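Local atomic coordinates of gamma-glutamyltranspeptidase (Ggt) (Helicobacter pylori 26695, PDB entry 5BPK), a protein that probably hydrolyses and transfers the gamma-glutamyl group of glutathione and related compounds, as a member of the Ntn-hydrolase superfamily. Residues 261-269 with 278-287; 292-301 with 313-321. All coordinates share one frame; numbering follows the deposited sequence.

The two contacts follow one another along the chain, interaction 1 closing before interaction 2 opens, and helix 285-296 belongs to both. Its first turn ends the loop that strand 262-271 holds in interaction 1, whereas its last turns pack on helix 309-329 in interaction 2. Their centres lie about 21 Å apart, with nearest atoms about 5 Å from each other and no direct touch. Interaction 1 is the more central, on the last two strands of this chain's four-stranded antiparallel sheet, which runs on into the other chain, and near the bound dihydro-oxazolyl amino acid; interaction 2 lies further out. The helix thus runs from sheet to peripheral helix pair; residues just before it, and Leu-293 within it, meet the other Ggt chain.

Interaction 1: 261-269 with 278-287; sequences VKWRKPVVG and SMSPPSSGGT. With EDO (1,2-ethanediol), chain M.
Arg-264 stretches over the Pro-281-Pro-282 corner, while Val-267 presses into the start of helix 285-296 and Ser-280 bonds to the break in strand 262-271 between them. With CG anti to the carbonyl carbon, a chi2 of -167° lays Arg-264 CD 3.3 Å from Pro-281 O; the chain stays extended to NE, bringing that carbonyl over one face of the guanidinium. Pro-282, preceded by a cis peptide bond, crosses the arginine obliquely, its CD 3.7 Å from Arg-264 NE. Arg-264 NE is too poorly angled to hydrogen-bond the Pro-281 carbonyl; the charged end instead forms salt bridges with Asp-101 and Asp-334, and Lys-262 CE lies against a guanidinium face.

Ser-280 OG donates to Lys-265 O at 2.7 Å, tilted 24° from the carbonyl plane. A chi1 of 46° sets this hydroxyl between its own backbone N and carbonyl carbon. Next to it, Val-267 and Ser-278 form an antiparallel hydrogen-bonded pair: Ser-278 N meets Val-267 O at 2.9 Å and almost straight, whereas Val-267 N reaches Ser-278 O by a more bent bond. Both side chains leave the same face of the sheet, where Val-267 CG1 lies 3.5 Å from Gly-286 C. In the turn leading into the helix, Ser-283 OG accepts a capping bond from Gly-285 N.

At the indole edge, Trp-263 NE1 donates to O1 of an ethanediol (3.1 Å), probably from the crystallisation liquor. Pro-282 is about 9 Å from the bound dihydro-oxazolyl amino acid, and Ser-278 also pairs with a strand of the companion Ggt chain. Two backbone bonds thus join the strands, the Ser-280 hydroxyl carries the attachment into the loop, and the two carboxylates probably offset the arginine's charge.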
loop_
_atom_site.group_PDB
_atom_site.type_symbol
_atom_site.label_atom_id
_atom_site.label_comp_id
_atom_site.label_asym_id
_atom_site.label_seq_id
_atom_site.Cartn_x
_atom_site.Cartn_y
_atom_site.Cartn_z
ATOM N N VAL A 261 -2.301 -1.595 -17.479
ATOM C CA VAL A 261 -3.012 -0.966 -16.347
ATOM C C VAL A 261 -4.503 -1.054 -16.618
ATOM O O VAL A 261 -4.920 -1.291 -17.752
ATOM C CB VAL A 261 -2.635 0.535 -16.103
ATOM C CG1 VAL A 261 -1.131 0.688 -15.858
ATOM C CG2 VAL A 261 -3.121 1.436 -17.243
ATOM N N LYS A 262 -5.303 -0.885 -15.571
ATOM C CA LYS A 262 -6.742 -0.773 -15.714
ATOM C C LYS A 262 -7.263 0.412 -14.930
ATOM O O LYS A 262 -6.987 0.559 -13.741
ATOM C CB LYS A 262 -7.427 -2.048 -15.263
ATOM C CG LYS A 262 -7.131 -3.204 -16.226
ATOM C CD LYS A 262 -8.018 -4.402 -16.009
ATOM C CE LYS A 262 -9.488 -4.093 -16.220
ATOM N NZ LYS A 262 -10.277 -5.340 -16.452
ATOM N N TRP A 263 -7.995 1.284 -15.616
ATOM C CA TRP A 263 -8.761 2.321 -14.941
ATOM C C TRP A 263 -10.065 1.717 -14.463
ATOM O O TRP A 263 -10.879 1.251 -15.268
ATOM C CB TRP A 263 -9.044 3.490 -15.873
ATOM C CG TRP A 263 -7.826 4.218 -16.285
ATOM C CD1 TRP A 263 -7.150 4.090 -17.462
ATOM C CD2 TRP A 263 -7.123 5.201 -15.521
ATOM N NE1 TRP A 263 -6.063 4.929 -17.477
ATOM C CE2 TRP A 263 -6.025 5.633 -16.302
ATOM C CE3 TRP A 263 -7.320 5.771 -14.261
ATOM C CZ2 TRP A 263 -5.127 6.611 -15.856
ATOM C CZ3 TRP A 263 -6.438 6.740 -13.827
ATOM C CH2 TRP A 263 -5.349 7.145 -14.618
ATOM N N ARG A 264 -10.251 1.707 -13.152
ATOM C CA ARG A 264 -11.393 1.064 -12.537
ATOM C C ARG A 264 -12.208 2.083 -11.768
ATOM O O ARG A 264 -11.700 3.127 -11.350
ATOM C CB ARG A 264 -10.933 -0.041 -11.592
ATOM C CG ARG A 264 -10.026 -1.089 -12.241
ATOM C CD ARG A 264 -9.896 -2.277 -11.340
ATOM N NE ARG A 264 -8.995 -3.341 -11.776
ATOM C CZ ARG A 264 -9.380 -4.467 -12.380
ATOM N NH1 ARG A 264 -10.650 -4.667 -12.701
ATOM N NH2 ARG A 264 -8.479 -5.406 -12.668
ATOM N N LYS A 265 -13.470 1.750 -11.538
ATOM C CA LYS A 265 -14.280 2.503 -10.609
ATOM C C LYS A 265 -13.763 2.244 -9.198
ATOM O O LYS A 265 -13.478 1.095 -8.841
ATOM C CB LYS A 265 -15.733 2.089 -10.707
ATOM C CG LYS A 265 -16.399 2.491 -12.012
ATOM C CD LYS A 265 -17.879 2.185 -11.951
ATOM C CE LYS A 265 -18.580 2.455 -13.267
ATOM N NZ LYS A 265 -20.033 2.121 -13.172
ATOM N N PRO A 266 -13.583 3.310 -8.409
ATOM C CA PRO A 266 -13.262 3.088 -7.011
ATOM C C PRO A 266 -14.446 2.490 -6.279
ATOM O O PRO A 266 -15.581 2.560 -6.764
ATOM C CB PRO A 266 -12.975 4.497 -6.474
ATOM C CG PRO A 266 -13.659 5.412 -7.383
ATOM C CD PRO A 266 -13.837 4.732 -8.707
ATOM N N VAL A 267 -14.180 1.900 -5.126
ATOM C CA VAL A 267 -15.253 1.554 -4.215
ATOM C C VAL A 267 -15.577 2.807 -3.395
ATOM O O VAL A 267 -14.675 3.526 -2.931
ATOM C CB VAL A 267 -14.918 0.322 -3.346
ATOM C CG1 VAL A 267 -13.686 0.544 -2.489
ATOM C CG2 VAL A 267 -16.119 -0.059 -2.487
ATOM N N VAL A 268 -16.872 3.088 -3.282
ATOM C CA VAL A 268 -17.372 4.323 -2.685
ATOM C C VAL A 268 -18.363 4.003 -1.584
ATOM O O VAL A 268 -19.209 3.115 -1.719
ATOM C CB VAL A 268 -18.026 5.238 -3.753
ATOM C CG1 VAL A 268 -18.629 6.502 -3.121
ATOM C CG2 VAL A 268 -17.004 5.598 -4.826
ATOM N N GLY A 269 -18.216 4.709 -0.474
ATOM C CA GLY A 269 -19.137 4.610 0.649
ATOM C C GLY A 269 -19.353 5.947 1.317
ATOM O O GLY A 269 -18.890 6.978 0.837
ATOM N N SER A 278 -12.103 4.738 -2.210
ATOM C CA SER A 278 -10.960 3.859 -1.966
ATOM C C SER A 278 -10.799 2.789 -3.039
ATOM O O SER A 278 -11.562 2.757 -4.025
ATOM C CB SER A 278 -11.051 3.259 -0.554
ATOM O OG SER A 278 -9.820 2.664 -0.159
ATOM N N MET A 279 -9.790 1.932 -2.870
ATOM C CA MET A 279 -9.421 1.011 -3.941
ATOM C C MET A 279 -10.268 -0.244 -3.981
ATOM O O MET A 279 -10.447 -0.937 -2.974
ATOM C CB MET A 279 -7.958 0.614 -3.870
ATOM C CG MET A 279 -7.507 -0.169 -5.083
ATOM S SD MET A 279 -7.593 0.810 -6.603
ATOM C CE MET A 279 -7.924 -0.492 -7.804
ATOM N N SER A 280 -10.750 -0.515 -5.186
ATOM C CA SER A 280 -11.599 -1.650 -5.511
ATOM C C SER A 280 -10.742 -2.873 -5.861
ATOM O O SER A 280 -9.514 -2.778 -5.906
ATOM C CB SER A 280 -12.448 -1.247 -6.708
ATOM O OG SER A 280 -11.651 -0.611 -7.702
ATOM N N PRO A 281 -11.385 -4.028 -6.138
ATOM C CA PRO A 281 -10.599 -5.176 -6.566
ATOM C C PRO A 281 -9.701 -4.823 -7.750
ATOM O O PRO A 281 -10.138 -4.133 -8.666
ATOM C CB PRO A 281 -11.671 -6.202 -6.937
ATOM C CG PRO A 281 -12.738 -5.933 -5.917
ATOM C CD PRO A 281 -12.776 -4.417 -5.841
ATOM N N PRO A 282 -8.453 -5.311 -7.756
ATOM C CA PRO A 282 -7.882 -6.416 -6.995
ATOM C C PRO A 282 -7.329 -6.101 -5.604
ATOM O O PRO A 282 -6.663 -6.951 -5.022
ATOM C CB PRO A 282 -6.768 -6.910 -7.916
ATOM C CG PRO A 282 -6.291 -5.675 -8.550
ATOM C CD PRO A 282 -7.517 -4.848 -8.790
ATOM N N SER A 283 -7.617 -4.922 -5.065
ATOM C CA SER A 283 -7.459 -4.733 -3.627
ATOM C C SER A 283 -8.745 -5.100 -2.882
ATOM O O SER A 283 -9.845 -4.918 -3.400
ATOM C CB SER A 283 -7.059 -3.316 -3.275
ATOM O OG SER A 283 -6.667 -3.284 -1.926
ATOM N N SER A 284 -8.574 -5.617 -1.669
ATOM C CA SER A 284 -9.654 -5.813 -0.711
ATOM C C SER A 284 -9.782 -4.586 0.195
ATOM O O SER A 284 -10.755 -4.460 0.943
ATOM C CB SER A 284 -9.336 -7.026 0.170
ATOM O OG SER A 284 -8.212 -6.769 1.005
ATOM N N GLY A 285 -8.808 -3.682 0.126
ATOM C CA GLY A 285 -8.681 -2.629 1.129
ATOM C C GLY A 285 -9.861 -1.681 1.230
ATOM O O GLY A 285 -10.412 -1.472 2.308
ATOM N N GLY A 286 -10.256 -1.120 0.097
ATOM C CA GLY A 286 -11.370 -0.175 0.072
ATOM C C GLY A 286 -12.677 -0.803 0.533
ATOM O O GLY A 286 -13.462 -0.185 1.273
ATOM N N THR A 287 -12.912 -2.041 0.108
ATOM C CA THR A 287 -14.153 -2.720 0.448
ATOM C C THR A 287 -14.258 -2.914 1.949
ATOM O O THR A 287 -15.274 -2.569 2.555
ATOM C CB THR A 287 -14.254 -4.072 -0.283
ATOM O OG1 THR A 287 -14.345 -3.836 -1.696
ATOM C CG2 THR A 287 -15.461 -4.896 0.192
HETATM C C1 EDO M . -3.403 4.852 -20.194
HETATM O O1 EDO M . -4.385 3.873 -19.852
HETATM C C2 EDO M . -3.827 6.213 -19.650
HETATM O O2 EDO M . -3.054 7.262 -20.250
#

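Interaction 2: 292-301 with 313-321; sequences ILNVMENADL and HIAAEAMRQ
Ile-314 projects from helix 313-321 toward the 296-299 turn, and its CD1 comes within 3.6 Å of Ala-299 CB. Leu-301 CD2 approaches the same methyl at 4.3 Å, while the other branch, Ile-314 CG2, lies near Met-296 CA. With CG1 anti to the carbonyl carbon and chi2 at 165°, the isoleucine is extended, and this carries its terminal methyl to the turn. That turn, type I from Met-296 to Ala-299, is steadied by Asn-298, whose ND2 joins its backbone N in binding Val-295 O from one face of the carbonyl.

The arrangement is a helix pair running in roughly opposed directions, with an angle of 141° between the short segments and their axes 8.9 Å apart, and the contact between them is wholly apolar. At the small residues Ala-315 and Ala-318 the backbones approach closely, with CA atoms of Ile-292 and Ala-318 5.3 Å apart. Ala-318 CB meets Val-295 between its two methyls, the CB-CB distance of 3.5 Å being tighter than usual for carbons. Ile-292 CG2 adds a second contact to the same alanine methyl at 3.9 Å.

From Ile-292 the CG1 branch continues past Ala-318 to Met-319, and the two side chains cross at about a right angle, with Ile-292 CD1 4.0 Å from Met-319 CG. Met-296 rests its SD on Ala-315 CB at 4.1 Å. Along a different side of helix 313-321, Arg-320 grips Glu-317 side-on through NE and NH2, and its NH1 also forms a salt bridge with Asp-131 of the companion Ggt chain.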
loop_
_atom_site.group_PDB
_atom_site.type_symbol
_atom_site.label_atom_id
_atom_site.label_comp_id
_atom_site.label_asym_id
_atom_site.label_seq_id
_atom_site.Cartn_x
_atom_site.Cartn_y
_atom_site.Cartn_z
ATOM N N ILE A 292 -16.098 -1.786 7.506
ATOM C CA ILE A 292 -15.815 -1.624 8.941
ATOM C C ILE A 292 -16.363 -0.270 9.435
ATOM O O ILE A 292 -17.012 -0.186 10.482
ATOM C CB ILE A 292 -14.308 -1.785 9.242
ATOM C CG1 ILE A 292 -13.856 -3.223 8.966
ATOM C CG2 ILE A 292 -14.008 -1.450 10.686
ATOM C CD1 ILE A 292 -12.354 -3.364 8.751
ATOM N N LEU A 293 -16.119 0.782 8.672
ATOM C CA LEU A 293 -16.747 2.079 8.934
ATOM C C LEU A 293 -18.277 1.989 8.995
ATOM O O LEU A 293 -18.902 2.604 9.865
ATOM C CB LEU A 293 -16.315 3.118 7.888
ATOM C CG LEU A 293 -14.879 3.653 8.044
ATOM C CD1 LEU A 293 -14.468 4.543 6.880
ATOM C CD2 LEU A 293 -14.676 4.406 9.373
ATOM N N ASN A 294 -18.881 1.247 8.068
ATOM C CA ASN A 294 -20.330 1.061 8.076
ATOM C C ASN A 294 -20.800 0.469 9.388
ATOM O O ASN A 294 -21.831 0.889 9.902
ATOM C CB ASN A 294 -20.845 0.154 6.948
ATOM C CG ASN A 294 -20.810 0.798 5.573
ATOM O OD1 ASN A 294 -20.770 2.019 5.428
ATOM N ND2 ASN A 294 -20.883 -0.047 4.541
ATOM N N VAL A 295 -20.087 -0.542 9.896
ATOM C CA VAL A 295 -20.468 -1.161 11.171
ATOM C C VAL A 295 -20.377 -0.108 12.283
ATOM O O VAL A 295 -21.317 0.075 13.065
ATOM C CB VAL A 295 -19.591 -2.399 11.532
ATOM C CG1 VAL A 295 -19.979 -2.970 12.902
ATOM C CG2 VAL A 295 -19.712 -3.481 10.474
ATOM N N MET A 296 -19.243 0.585 12.329
ATOM C CA MET A 296 -18.956 1.599 13.347
ATOM C C MET A 296 -19.974 2.752 13.339
ATOM O O MET A 296 -20.273 3.339 14.392
ATOM C CB MET A 296 -17.554 2.165 13.116
ATOM C CG MET A 296 -16.443 1.163 13.423
ATOM S SD MET A 296 -14.810 1.641 12.817
ATOM C CE MET A 296 -14.635 3.301 13.500
ATOM N N GLU A 297 -20.497 3.069 12.157
ATOM C CA GLU A 297 -21.443 4.185 11.985
ATOM C C GLU A 297 -22.702 4.018 12.843
ATOM O O GLU A 297 -23.379 5.012 13.171
ATOM C CB GLU A 297 -21.836 4.340 10.509
ATOM C CG GLU A 297 -22.404 5.701 10.163
ATOM C CD GLU A 297 -22.785 5.841 8.682
ATOM O OE1 GLU A 297 -23.264 4.863 8.056
ATOM O OE2 GLU A 297 -22.637 6.954 8.150
ATOM N N ASN A 298 -23.021 2.775 13.194
ATOM C CA ASN A 298 -24.181 2.492 14.039
ATOM C C ASN A 298 -24.040 2.926 15.495
ATOM O O ASN A 298 -25.030 2.925 16.241
ATOM C CB ASN A 298 -24.535 1.010 13.966
ATOM C CG ASN A 298 -25.104 0.622 12.618
ATOM O OD1 ASN A 298 -26.283 0.869 12.336
ATOM N ND2 ASN A 298 -24.261 0.029 11.762
ATOM N N ALA A 299 -22.831 3.297 15.895
ATOM C CA ALA A 299 -22.576 3.776 17.241
ATOM C C ALA A 299 -22.170 5.252 17.207
ATOM O O ALA A 299 -21.535 5.702 16.254
ATOM C CB ALA A 299 -21.476 2.932 17.887
ATOM N N ASP A 300 -22.529 6.001 18.246
ATOM C CA ASP A 300 -22.005 7.355 18.429
ATOM C C ASP A 300 -20.640 7.250 19.105
ATOM O O ASP A 300 -20.517 7.345 20.321
ATOM C CB ASP A 300 -22.962 8.210 19.266
ATOM C CG ASP A 300 -22.465 9.641 19.450
ATOM O OD1 ASP A 300 -21.451 10.019 18.821
ATOM O OD2 ASP A 300 -23.101 10.397 20.214
ATOM N N LEU A 301 -19.604 7.058 18.303
ATOM C CA LEU A 301 -18.266 6.893 18.855
ATOM C C LEU A 301 -17.774 8.176 19.534
ATOM O O LEU A 301 -17.072 8.112 20.545
ATOM C CB LEU A 301 -17.287 6.438 17.779
ATOM C CG LEU A 301 -17.572 5.108 17.085
ATOM C CD1 LEU A 301 -16.476 4.880 16.067
ATOM C CD2 LEU A 301 -17.671 3.914 18.041
ATOM N N HIS A 313 -13.878 -2.006 21.038
ATOM C CA HIS A 313 -14.649 -3.254 20.928
ATOM C C HIS A 313 -15.519 -3.292 19.668
ATOM O O HIS A 313 -15.486 -4.262 18.900
ATOM C CB HIS A 313 -15.504 -3.445 22.195
ATOM C CG HIS A 313 -16.405 -4.638 22.155
ATOM N ND1 HIS A 313 -15.978 -5.880 21.737
ATOM C CD2 HIS A 313 -17.696 -4.789 22.531
ATOM C CE1 HIS A 313 -16.973 -6.742 21.843
ATOM N NE2 HIS A 313 -18.028 -6.107 22.321
ATOM N N ILE A 314 -16.277 -2.229 19.427
ATOM C CA ILE A 314 -17.128 -2.171 18.236
ATOM C C ILE A 314 -16.281 -2.284 16.963
ATOM O O ILE A 314 -16.580 -3.083 16.062
ATOM C CB ILE A 314 -17.979 -0.889 18.220
ATOM C CG1 ILE A 314 -19.014 -0.933 19.346
ATOM C CG2 ILE A 314 -18.670 -0.726 16.885
ATOM C CD1 ILE A 314 -19.662 0.403 19.639
ATOM N N ALA A 315 -15.219 -1.488 16.889
ATOM C CA ALA A 315 -14.295 -1.535 15.739
ATOM C C ALA A 315 -13.669 -2.910 15.548
ATOM O O ALA A 315 -13.584 -3.401 14.415
ATOM C CB ALA A 315 -13.200 -0.476 15.889
ATOM N N ALA A 316 -13.187 -3.499 16.638
ATOM C CA ALA A 316 -12.474 -4.772 16.573
ATOM C C ALA A 316 -13.392 -5.916 16.136
ATOM O O ALA A 316 -12.965 -6.805 15.402
ATOM C CB ALA A 316 -11.809 -5.091 17.922
ATOM N N GLU A 317 -14.634 -5.930 16.625
ATOM C CA GLU A 317 -15.578 -6.953 16.166
ATOM C C GLU A 317 -15.949 -6.778 14.686
ATOM O O GLU A 317 -16.106 -7.767 13.950
ATOM C CB GLU A 317 -16.818 -7.015 17.051
ATOM C CG GLU A 317 -16.511 -7.439 18.492
ATOM C CD GLU A 317 -15.732 -8.747 18.554
ATOM O OE1 GLU A 317 -16.328 -9.791 18.241
ATOM O OE2 GLU A 317 -14.525 -8.725 18.890
ATOM N N ALA A 318 -16.056 -5.530 14.227
ATOM C CA ALA A 318 -16.287 -5.279 12.809
ATOM C C ALA A 318 -15.100 -5.768 11.974
ATOM O O ALA A 318 -15.296 -6.384 10.933
ATOM C CB ALA A 318 -16.558 -3.801 12.540
ATOM N N MET A 319 -13.882 -5.485 12.434
ATOM C CA MET A 319 -12.658 -5.955 11.776
ATOM C C MET A 319 -12.641 -7.475 11.683
ATOM O O MET A 319 -12.311 -8.031 10.654
ATOM C CB MET A 319 -11.413 -5.512 12.550
ATOM C CG MET A 319 -11.130 -4.033 12.527
ATOM S SD MET A 319 -9.885 -3.564 13.754
ATOM C CE MET A 319 -9.803 -1.783 13.446
ATOM N N ARG A 320 -12.981 -8.132 12.783
ATOM C CA ARG A 320 -12.974 -9.589 12.842
ATOM C C ARG A 320 -13.822 -10.176 11.731
ATOM O O ARG A 320 -13.376 -11.082 11.034
ATOM C CB ARG A 320 -13.502 -10.061 14.189
ATOM C CG ARG A 320 -13.284 -11.528 14.481
ATOM C CD ARG A 320 -14.150 -11.976 15.646
ATOM N NE ARG A 320 -13.879 -11.274 16.907
ATOM C CZ ARG A 320 -12.908 -11.601 17.761
ATOM N NH1 ARG A 320 -12.051 -12.582 17.484
ATOM N NH2 ARG A 320 -12.782 -10.941 18.911
ATOM N N GLN A 321 -15.040 -9.667 11.566
ATOM C CA GLN A 321 -15.928 -10.155 10.514
ATOM C C GLN A 321 -15.393 -9.827 9.123
ATOM O O GLN A 321 -15.436 -10.673 8.227
ATOM C CB GLN A 321 -17.340 -9.573 10.654
ATOM C CG GLN A 321 -18.371 -10.166 9.684
ATOM C CD GLN A 321 -18.622 -11.651 9.923
ATOM O OE1 GLN A 321 -19.030 -12.052 11.013
ATOM N NE2 GLN A 321 -18.372 -12.475 8.901
#